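Local coordinates for protein ribonuclease J (Methanolobus psychrophilus R15, PDB 5HAB) that probably degrades RNA as an archaeal exoribonuclease, a hydrolase that joins a metallo-beta-lactamase fold to a beta-CASP domain, at residues B[170-175]-B[179-184]; B[51-56]-B[191-196]; B[353-356]-B[360-363]. The protein carries 1 engineered substitution. All blocks are in the same frame, centred on the assembly; numbering follows the deposited sequence.

Interaction 1 (B[170-175]-B[179-184])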
loop_
_atom_site.group_PDB
_atom_site.type_symbol
_atom_site.label_atom_id
_atom_site.label_comp_id
_atom_site.label_asym_id
_atom_site.label_seq_id
_atom_site.Cartn_x
_atom_site.Cartn_y
_atom_site.Cartn_z
ATOM N N ILE B 170 9.291 -35.687 -13.149
ATOM C CA ILE B 170 8.882 -35.956 -11.769
ATOM C C ILE B 170 7.578 -35.222 -11.514
ATOM O O ILE B 170 7.477 -34.042 -11.813
ATOM C CB ILE B 170 9.960 -35.522 -10.768
ATOM C CG1 ILE B 170 11.292 -36.186 -11.103
ATOM C CG2 ILE B 170 9.537 -35.845 -9.342
ATOM C CD1 ILE B 170 12.471 -35.436 -10.578
ATOM N N ASN B 171 6.575 -35.898 -10.968
ATOM C CA ASN B 171 5.277 -35.246 -10.799
ATOM C C ASN B 171 5.361 -34.149 -9.743
ATOM O O ASN B 171 6.092 -34.266 -8.757
ATOM C CB ASN B 171 4.189 -36.265 -10.428
ATOM C CG ASN B 171 3.645 -36.063 -9.030
ATOM O OD1 ASN B 171 4.142 -36.649 -8.069
ATOM N ND2 ASN B 171 2.613 -35.235 -8.909
ATOM N N THR B 172 4.634 -33.065 -9.974
ATOM C CA THR B 172 4.497 -32.032 -8.961
ATOM C C THR B 172 3.083 -31.471 -9.042
ATOM O O THR B 172 2.265 -31.957 -9.827
ATOM C CB THR B 172 5.542 -30.911 -9.139
ATOM O OG1 THR B 172 5.544 -30.068 -7.981
ATOM C CG2 THR B 172 5.233 -30.072 -10.383
ATOM N N GLN B 173 2.788 -30.455 -8.237
ATOM C CA GLN B 173 1.461 -29.854 -8.256
ATOM C C GLN B 173 1.522 -28.417 -8.752
ATOM O O GLN B 173 2.560 -27.766 -8.657
ATOM C CB GLN B 173 0.825 -29.905 -6.866
ATOM C CG GLN B 173 0.238 -31.258 -6.494
ATOM C CD GLN B 173 -1.044 -31.563 -7.242
ATOM O OE1 GLN B 173 -1.941 -30.721 -7.338
ATOM N NE2 GLN B 173 -1.147 -32.780 -7.766
ATOM N N HIS B 174 0.396 -27.931 -9.266
ATOM C CA HIS B 174 0.291 -26.574 -9.793
ATOM C C HIS B 174 -1.169 -26.288 -10.134
ATOM O O HIS B 174 -2.024 -27.165 -10.002
ATOM C CB HIS B 174 1.182 -26.392 -11.026
ATOM C CG HIS B 174 1.313 -24.968 -11.474
ATOM N ND1 HIS B 174 1.679 -23.951 -10.621
ATOM C CD2 HIS B 174 1.104 -24.391 -12.681
ATOM C CE1 HIS B 174 1.702 -22.809 -11.286
ATOM N NE2 HIS B 174 1.358 -23.048 -12.538
ATOM N N SER B 175 -1.455 -25.067 -10.575
ATOM C CA SER B 175 -2.820 -24.661 -10.893
ATOM C C SER B 175 -3.335 -25.257 -12.206
ATOM O O SER B 175 -4.391 -24.868 -12.708
ATOM C CB SER B 175 -2.903 -23.137 -10.948
ATOM O OG SER B 175 -1.864 -22.615 -11.753
ATOM N N THR B 179 1.575 -31.447 -14.115
ATOM C CA THR B 179 2.769 -30.604 -14.128
ATOM C C THR B 179 3.974 -31.386 -13.597
ATOM O O THR B 179 3.844 -32.181 -12.657
ATOM C CB THR B 179 2.562 -29.318 -13.294
ATOM O OG1 THR B 179 1.472 -28.563 -13.839
ATOM C CG2 THR B 179 3.810 -28.452 -13.315
ATOM N N VAL B 180 5.140 -31.179 -14.208
ATOM C CA VAL B 180 6.333 -31.930 -13.819
ATOM C C VAL B 180 7.565 -31.047 -13.561
ATOM O O VAL B 180 7.741 -29.998 -14.186
ATOM C CB VAL B 180 6.670 -32.993 -14.891
ATOM C CG1 VAL B 180 5.550 -34.019 -14.998
ATOM C CG2 VAL B 180 6.927 -32.339 -16.250
ATOM N N PHE B 181 8.402 -31.476 -12.619
ATOM C CA PHE B 181 9.803 -31.084 -12.595
ATOM C C PHE B 181 10.480 -31.852 -13.715
ATOM O O PHE B 181 10.112 -33.003 -13.989
ATOM C CB PHE B 181 10.498 -31.432 -11.268
ATOM C CG PHE B 181 9.998 -30.667 -10.067
ATOM C CD1 PHE B 181 9.068 -29.655 -10.190
ATOM C CD2 PHE B 181 10.496 -30.962 -8.805
ATOM C CE1 PHE B 181 8.627 -28.968 -9.078
ATOM C CE2 PHE B 181 10.063 -30.277 -7.692
ATOM C CZ PHE B 181 9.127 -29.278 -7.827
ATOM N N VAL B 182 11.490 -31.261 -14.342
ATOM C CA VAL B 182 12.252 -32.032 -15.319
ATOM C C VAL B 182 13.708 -32.132 -14.884
ATOM O O VAL B 182 14.335 -31.135 -14.535
ATOM C CB VAL B 182 12.114 -31.442 -16.751
ATOM C CG1 VAL B 182 12.339 -29.950 -16.754
ATOM C CG2 VAL B 182 13.087 -32.119 -17.706
ATOM N N ALA B 183 14.220 -33.361 -14.867
ATOM C CA ALA B 183 15.622 -33.623 -14.562
ATOM C C ALA B 183 16.365 -34.063 -15.820
ATOM O O ALA B 183 16.014 -35.060 -16.449
ATOM C CB ALA B 183 15.753 -34.678 -13.471
ATOM N N ILE B 184 17.382 -33.297 -16.188
ATOM C CA ILE B 184 18.243 -33.621 -17.310
ATOM C C ILE B 184 19.485 -34.330 -16.783
ATOM O O ILE B 184 20.354 -33.715 -16.170
ATOM C CB ILE B 184 18.599 -32.362 -18.113
ATOM C CG1 ILE B 184 17.326 -31.731 -18.674
ATOM C CG2 ILE B 184 19.579 -32.691 -19.229
ATOM C CD1 ILE B 184 17.553 -30.433 -19.380
#
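Ile170 and Phe181 form an antiparallel hydrogen-bonded pair in the beta hairpin of strands 166-172 and 179-186, within a mixed sheet of the metallo-beta-lactamase fold. The two bonds of the pair differ in straightness. Ile170 N meets Phe181 O at 2.9 Å and almost straight (168°), whereas the return bond from Phe181 N to Ile170 O, 2.8 Å long, bends to 135° at the hydrogen. Ile170 O also receives the CA-H of Val180, whose CA is 3.1 Å away, and so this one carbonyl serves two neighbouring donors. Towards the turn, Thr172 N reaches Thr179 O at 2.9 Å.

The side chains of Ile170, Thr172, Thr179 and Phe181 share one face of the hairpin. Thr172 stands across the Phe181 ring at about a right angle. With OG1 anti to the backbone N (chi1 -169°), the hydroxyl oxygen comes obliquely to the ring, 3.5 Å from Phe181 CE1, while the methyl CG2 turns to Thr179 CG2 at 3.6 Å. Buried against carbon, Thr172 OG1 finds no hydrogen-bonding partner in the model. Thr179 OG1 fares differently: it is bonded to Ile176 O in the turn and lies 3.6 Å from His174 CB.

In the next shell, Leu214 and Leu217 of helix 211-220 pack on this face, Leu214 on Phe181 and Leu217 on Ile170 and Ala183, and Phe197 meets the Phe181 ring edge-to-face. Beyond the strand, the His174 ring lies beside His104 and His410 and packs on a phosphate, placing this end of the hairpin beside the bound RNA. Ser175 OG sits 3.3 Å above one face of that imidazole, towards its rim, and His174 ND1 is hydrogen-bonded to Gly409 O.

Interaction 2 (B[51-56]-B[191-196])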
loop_
_atom_site.group_PDB
_atom_site.type_symbol
_atom_site.label_atom_id
_atom_site.label_comp_id
_atom_site.label_asym_id
_atom_site.label_seq_id
_atom_site.Cartn_x
_atom_site.Cartn_y
_atom_site.Cartn_z
ATOM N N ILE B 51 18.651 -28.742 -24.702
ATOM C CA ILE B 51 17.258 -28.999 -24.348
ATOM C C ILE B 51 16.579 -27.672 -24.013
ATOM O O ILE B 51 16.937 -27.034 -23.038
ATOM C CB ILE B 51 17.156 -29.976 -23.166
ATOM C CG1 ILE B 51 18.009 -31.217 -23.427
ATOM C CG2 ILE B 51 15.701 -30.347 -22.887
ATOM C CD1 ILE B 51 17.454 -32.118 -24.502
ATOM N N ILE B 52 15.615 -27.249 -24.820
ATOM C CA ILE B 52 14.817 -26.075 -24.491
ATOM C C ILE B 52 13.733 -26.489 -23.501
ATOM O O ILE B 52 13.131 -27.552 -23.638
ATOM C CB ILE B 52 14.212 -25.421 -25.756
ATOM C CG1 ILE B 52 15.312 -24.836 -26.644
ATOM C CG2 ILE B 52 13.233 -24.320 -25.387
ATOM C CD1 ILE B 52 14.796 -24.240 -27.951
ATOM N N ILE B 53 13.509 -25.658 -22.487
ATOM C CA ILE B 53 12.447 -25.894 -21.517
ATOM C C ILE B 53 11.476 -24.714 -21.520
ATOM O O ILE B 53 11.845 -23.574 -21.179
ATOM C CB ILE B 53 13.004 -26.144 -20.110
ATOM C CG1 ILE B 53 14.107 -27.204 -20.145
ATOM C CG2 ILE B 53 11.892 -26.591 -19.182
ATOM C CD1 ILE B 53 14.585 -27.631 -18.761
ATOM N N ASP B 54 10.258 -25.017 -21.967
ATOM C CA ASP B 54 9.108 -24.114 -21.982
ATOM C C ASP B 54 9.281 -22.952 -22.954
ATOM O O ASP B 54 10.390 -22.494 -23.210
ATOM C CB ASP B 54 8.819 -23.597 -20.566
ATOM C CG ASP B 54 8.335 -24.702 -19.632
ATOM O OD1 ASP B 54 7.533 -25.554 -20.077
ATOM O OD2 ASP B 54 8.759 -24.728 -18.458
ATOM N N MET B 55 8.161 -22.487 -23.494
ATOM C CA MET B 55 8.134 -21.379 -24.433
ATOM C C MET B 55 6.840 -20.601 -24.182
ATOM O O MET B 55 5.823 -20.833 -24.844
ATOM C CB MET B 55 8.196 -21.873 -25.887
ATOM C CG MET B 55 9.441 -22.696 -26.233
ATOM S SD MET B 55 9.604 -23.103 -27.987
ATOM C CE MET B 55 8.493 -21.907 -28.678
ATOM N N GLY B 56 6.880 -19.675 -23.230
ATOM C CA GLY B 56 5.674 -18.994 -22.788
ATOM C C GLY B 56 5.393 -17.655 -23.433
ATOM O O GLY B 56 6.216 -17.126 -24.178
ATOM N N VAL B 191 20.600 -31.832 -14.020
ATOM C CA VAL B 191 20.134 -30.456 -13.970
ATOM C C VAL B 191 18.628 -30.465 -13.760
ATOM O O VAL B 191 17.891 -31.001 -14.572
ATOM C CB VAL B 191 20.506 -29.683 -15.238
ATOM C CG1 VAL B 191 19.894 -28.292 -15.204
ATOM C CG2 VAL B 191 22.022 -29.597 -15.387
ATOM N N VAL B 192 18.168 -29.873 -12.665
ATOM C CA VAL B 192 16.753 -29.928 -12.330
ATOM C C VAL B 192 16.094 -28.580 -12.580
ATOM O O VAL B 192 16.640 -27.527 -12.254
ATOM C CB VAL B 192 16.538 -30.385 -10.877
ATOM C CG1 VAL B 192 15.062 -30.412 -10.536
ATOM C CG2 VAL B 192 17.145 -31.762 -10.673
ATOM N N TYR B 193 14.922 -28.643 -13.196
ATOM C CA TYR B 193 14.111 -27.489 -13.517
ATOM C C TYR B 193 12.772 -27.658 -12.809
ATOM O O TYR B 193 12.035 -28.626 -13.058
ATOM C CB TYR B 193 13.958 -27.374 -15.036
ATOM C CG TYR B 193 13.072 -26.268 -15.574
ATOM C CD1 TYR B 193 11.690 -26.405 -15.596
ATOM C CD2 TYR B 193 13.623 -25.111 -16.113
ATOM C CE1 TYR B 193 10.875 -25.408 -16.117
ATOM C CE2 TYR B 193 12.819 -24.111 -16.636
ATOM C CZ TYR B 193 11.446 -24.268 -16.636
ATOM O OH TYR B 193 10.637 -23.284 -17.156
ATOM N N ALA B 194 12.476 -26.714 -11.918
ATOM C CA ALA B 194 11.287 -26.770 -11.080
ATOM C C ALA B 194 10.607 -25.408 -11.058
ATOM O O ALA B 194 10.769 -24.630 -10.118
ATOM C CB ALA B 194 11.648 -27.205 -9.675
ATOM N N CYS B 195 9.829 -25.137 -12.099
ATOM C CA CYS B 195 9.188 -23.841 -12.264
ATOM C C CYS B 195 7.683 -24.015 -12.458
ATOM O O CYS B 195 7.238 -25.003 -13.043
ATOM C CB CYS B 195 9.807 -23.100 -13.447
ATOM S SG CYS B 195 11.590 -22.817 -13.298
ATOM N N ASP B 196 6.913 -23.045 -11.973
ATOM C CA ASP B 196 5.451 -23.143 -11.909
ATOM C C ASP B 196 5.035 -24.381 -11.133
ATOM O O ASP B 196 4.394 -25.285 -11.667
ATOM C CB ASP B 196 4.833 -23.163 -13.303
ATOM C CG ASP B 196 4.584 -21.778 -13.847
ATOM O OD1 ASP B 196 5.065 -20.801 -13.241
ATOM O OD2 ASP B 196 3.893 -21.664 -14.876
#
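Tyr193 lies against Ile53 between the two mixed sheets of the metallo-beta-lactamase sandwich, strand 189-194 belonging to one and strand 49-53 to the other. A first torsion of 177° swings CG away from the backbone N and carries the ring from its own strand to the facing one, the CA atoms of Ile53 and Tyr193 being 8.3 Å apart. Followed outward, Tyr193 CB first touches Ile53 CD1 at 3.8 Å, and CG and CD2 rest on the same methyl. The other branch lies over the ring: Ile53 CG2 sits 3.4 Å from the Tyr193 ring centroid and only 9° off the normal, a CH-pi contact over the middle of the face. Cys195 SG lies above the opposite face, offset towards the rim, and the ring is thus held from both sides. Val182 and Ile226 pack against it between the sheets.

At the tip the chemistry changes. The hydroxyl comes up to the carboxylate of Asp54, whose plane is turned 57° from the ring, and makes at most a weak hydrogen bond to it. Thr103 OG1 also bonds Asp54 OD2, the oxygen that lies 2.7 Å from Tyr193 OH.

Interaction 3 (B[353-356]-B[360-363])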
loop_
_atom_site.group_PDB
_atom_site.type_symbol
_atom_site.label_atom_id
_atom_site.label_comp_id
_atom_site.label_asym_id
_atom_site.label_seq_id
_atom_site.Cartn_x
_atom_site.Cartn_y
_atom_site.Cartn_z
ATOM N N LEU B 353 -18.717 -13.791 -19.167
ATOM C CA LEU B 353 -19.117 -12.950 -18.040
ATOM C C LEU B 353 -19.085 -11.476 -18.427
ATOM O O LEU B 353 -19.949 -10.694 -18.022
ATOM C CB LEU B 353 -18.220 -13.202 -16.824
ATOM C CG LEU B 353 -18.650 -12.505 -15.529
ATOM C CD1 LEU B 353 -20.107 -12.818 -15.216
ATOM C CD2 LEU B 353 -17.753 -12.912 -14.364
ATOM N N GLY B 354 -18.087 -11.102 -19.220
ATOM C CA GLY B 354 -17.978 -9.741 -19.711
ATOM C C GLY B 354 -19.128 -9.368 -20.627
ATOM O O GLY B 354 -19.517 -8.203 -20.714
ATOM N N ARG B 355 -19.673 -10.363 -21.317
ATOM C CA ARG B 355 -20.775 -10.129 -22.238
ATOM C C ARG B 355 -22.082 -10.047 -21.456
ATOM O O ARG B 355 -22.964 -9.251 -21.783
ATOM C CB ARG B 355 -20.826 -11.227 -23.308
ATOM C CG ARG B 355 -19.988 -10.894 -24.543
ATOM C CD ARG B 355 -19.696 -12.118 -25.411
ATOM N NE ARG B 355 -20.837 -13.022 -25.506
ATOM C CZ ARG B 355 -21.900 -12.804 -26.272
ATOM N NH1 ARG B 355 -21.969 -11.710 -27.023
ATOM N NH2 ARG B 355 -22.894 -13.682 -26.288
ATOM N N ILE B 356 -22.196 -10.864 -20.412
ATOM C CA ILE B 356 -23.336 -10.791 -19.505
ATOM C C ILE B 356 -23.384 -9.415 -18.846
ATOM O O ILE B 356 -24.453 -8.816 -18.705
ATOM C CB ILE B 356 -23.272 -11.891 -18.437
ATOM C CG1 ILE B 356 -23.477 -13.269 -19.064
ATOM C CG2 ILE B 356 -24.303 -11.641 -17.340
ATOM C CD1 ILE B 356 -23.561 -14.376 -18.037
ATOM N N GLU B 360 -25.274 -7.967 -23.279
ATOM C CA GLU B 360 -25.276 -8.507 -24.635
ATOM C C GLU B 360 -25.707 -9.971 -24.618
ATOM O O GLU B 360 -25.201 -10.790 -25.385
ATOM C CB GLU B 360 -23.889 -8.371 -25.260
ATOM C CG GLU B 360 -23.290 -6.983 -25.129
ATOM C CD GLU B 360 -21.825 -6.951 -25.506
ATOM O OE1 GLU B 360 -21.171 -8.011 -25.421
ATOM O OE2 GLU B 360 -21.325 -5.869 -25.874
ATOM N N THR B 361 -26.637 -10.293 -23.728
ATOM C CA THR B 361 -26.930 -11.675 -23.396
ATOM C C THR B 361 -28.343 -11.790 -22.823
ATOM O O THR B 361 -28.791 -10.897 -22.102
ATOM C CB THR B 361 -25.878 -12.204 -22.390
ATOM O OG1 THR B 361 -24.632 -12.410 -23.067
ATOM C CG2 THR B 361 -26.304 -13.498 -21.753
ATOM N N PRO B 362 -29.061 -12.876 -23.164
ATOM C CA PRO B 362 -30.379 -13.173 -22.584
ATOM C C PRO B 362 -30.364 -13.196 -21.056
ATOM O O PRO B 362 -31.384 -12.945 -20.410
ATOM C CB PRO B 362 -30.695 -14.563 -23.137
ATOM C CG PRO B 362 -29.971 -14.612 -24.431
ATOM C CD PRO B 362 -28.702 -13.837 -24.224
ATOM N N PHE B 363 -29.199 -13.492 -20.492
ATOM C CA PHE B 363 -29.020 -13.509 -19.050
ATOM C C PHE B 363 -28.932 -12.091 -18.504
ATOM O O PHE B 363 -28.076 -11.304 -18.908
ATOM C CB PHE B 363 -27.765 -14.305 -18.676
ATOM C CG PHE B 363 -27.699 -14.700 -17.226
ATOM C CD1 PHE B 363 -27.343 -13.779 -16.253
ATOM C CD2 PHE B 363 -27.976 -16.000 -16.839
ATOM C CE1 PHE B 363 -27.281 -14.142 -14.924
ATOM C CE2 PHE B 363 -27.913 -16.368 -15.509
ATOM C CZ PHE B 363 -27.562 -15.437 -14.552
#
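Ile356, on helix 352-357, packs on Thr361 and Phe363 of the loop that follows, and this apolar side is the compact half of the contact. The two branches of Ile356 meet different partners. CG2 reaches Phe363 CD1 at 3.9 Å, and CG1 meets Thr361 CG2, also at 3.9 Å. Ile263 of strand 262-266 and Met342 of strand 338-342 pack against Ile356 as well, so that the helix and its loop lie on part of the parallel sheet of the beta-CASP domain.

The chain reverses through a backbone bond from Glu360 N to Arg355 O (3.0 Å), a step of five residues at the end of the helix. Thr361 OG1 turns back within the loop, making a weak bond to Glu360 O.

Outside this turn, the polar half is looser. Glu360 is exposed, and its extended chain crosses that of Arg355 at about a right angle. OE1 comes to 3.2 Å from Arg355 CG, an aliphatic carbon, yet stays 4.1 Å from Arg355 NH1 and off the guanidinium plane, too poorly placed for a salt bridge. The arginine chain bends at chi3 (39°), folding the guanidinium back over the loop; Thr361 OG1 lies over one face, 3.9 Å from Arg355 NH2. Arg355 NH2 instead forms a salt bridge with Asp324 of helix 320-331.

The chemistry implies a division of labour: apolar packing and a backbone bond hold the loop against the helix, Arg355 ties it to a neighbouring helix, and Glu360 probably adds a diffuse electrostatic attraction.

Interactions 1 and 2 meet in one sheet but use different faces of it: Ile170 and Phe181 pack on helix 211-220, Tyr193 on the facing sheet. Their centres are 10 Å apart, and a probable hydrogen bond joins Val182 O to Tyr193 N at 2.9 Å. Both lead to the RNA: His174 CG lies 3.1 Å from Asp196 O, and each of these residues packs on a phosphate. Asp196, hydrogen-bonded to His104 and close to Asp108, lies in a cluster consistent with the metal site of this family. Interaction 3, in the beta-CASP domain, is centred 38 Å from interaction 1, yet its nearest atom is about 6 Å from the nucleic acid.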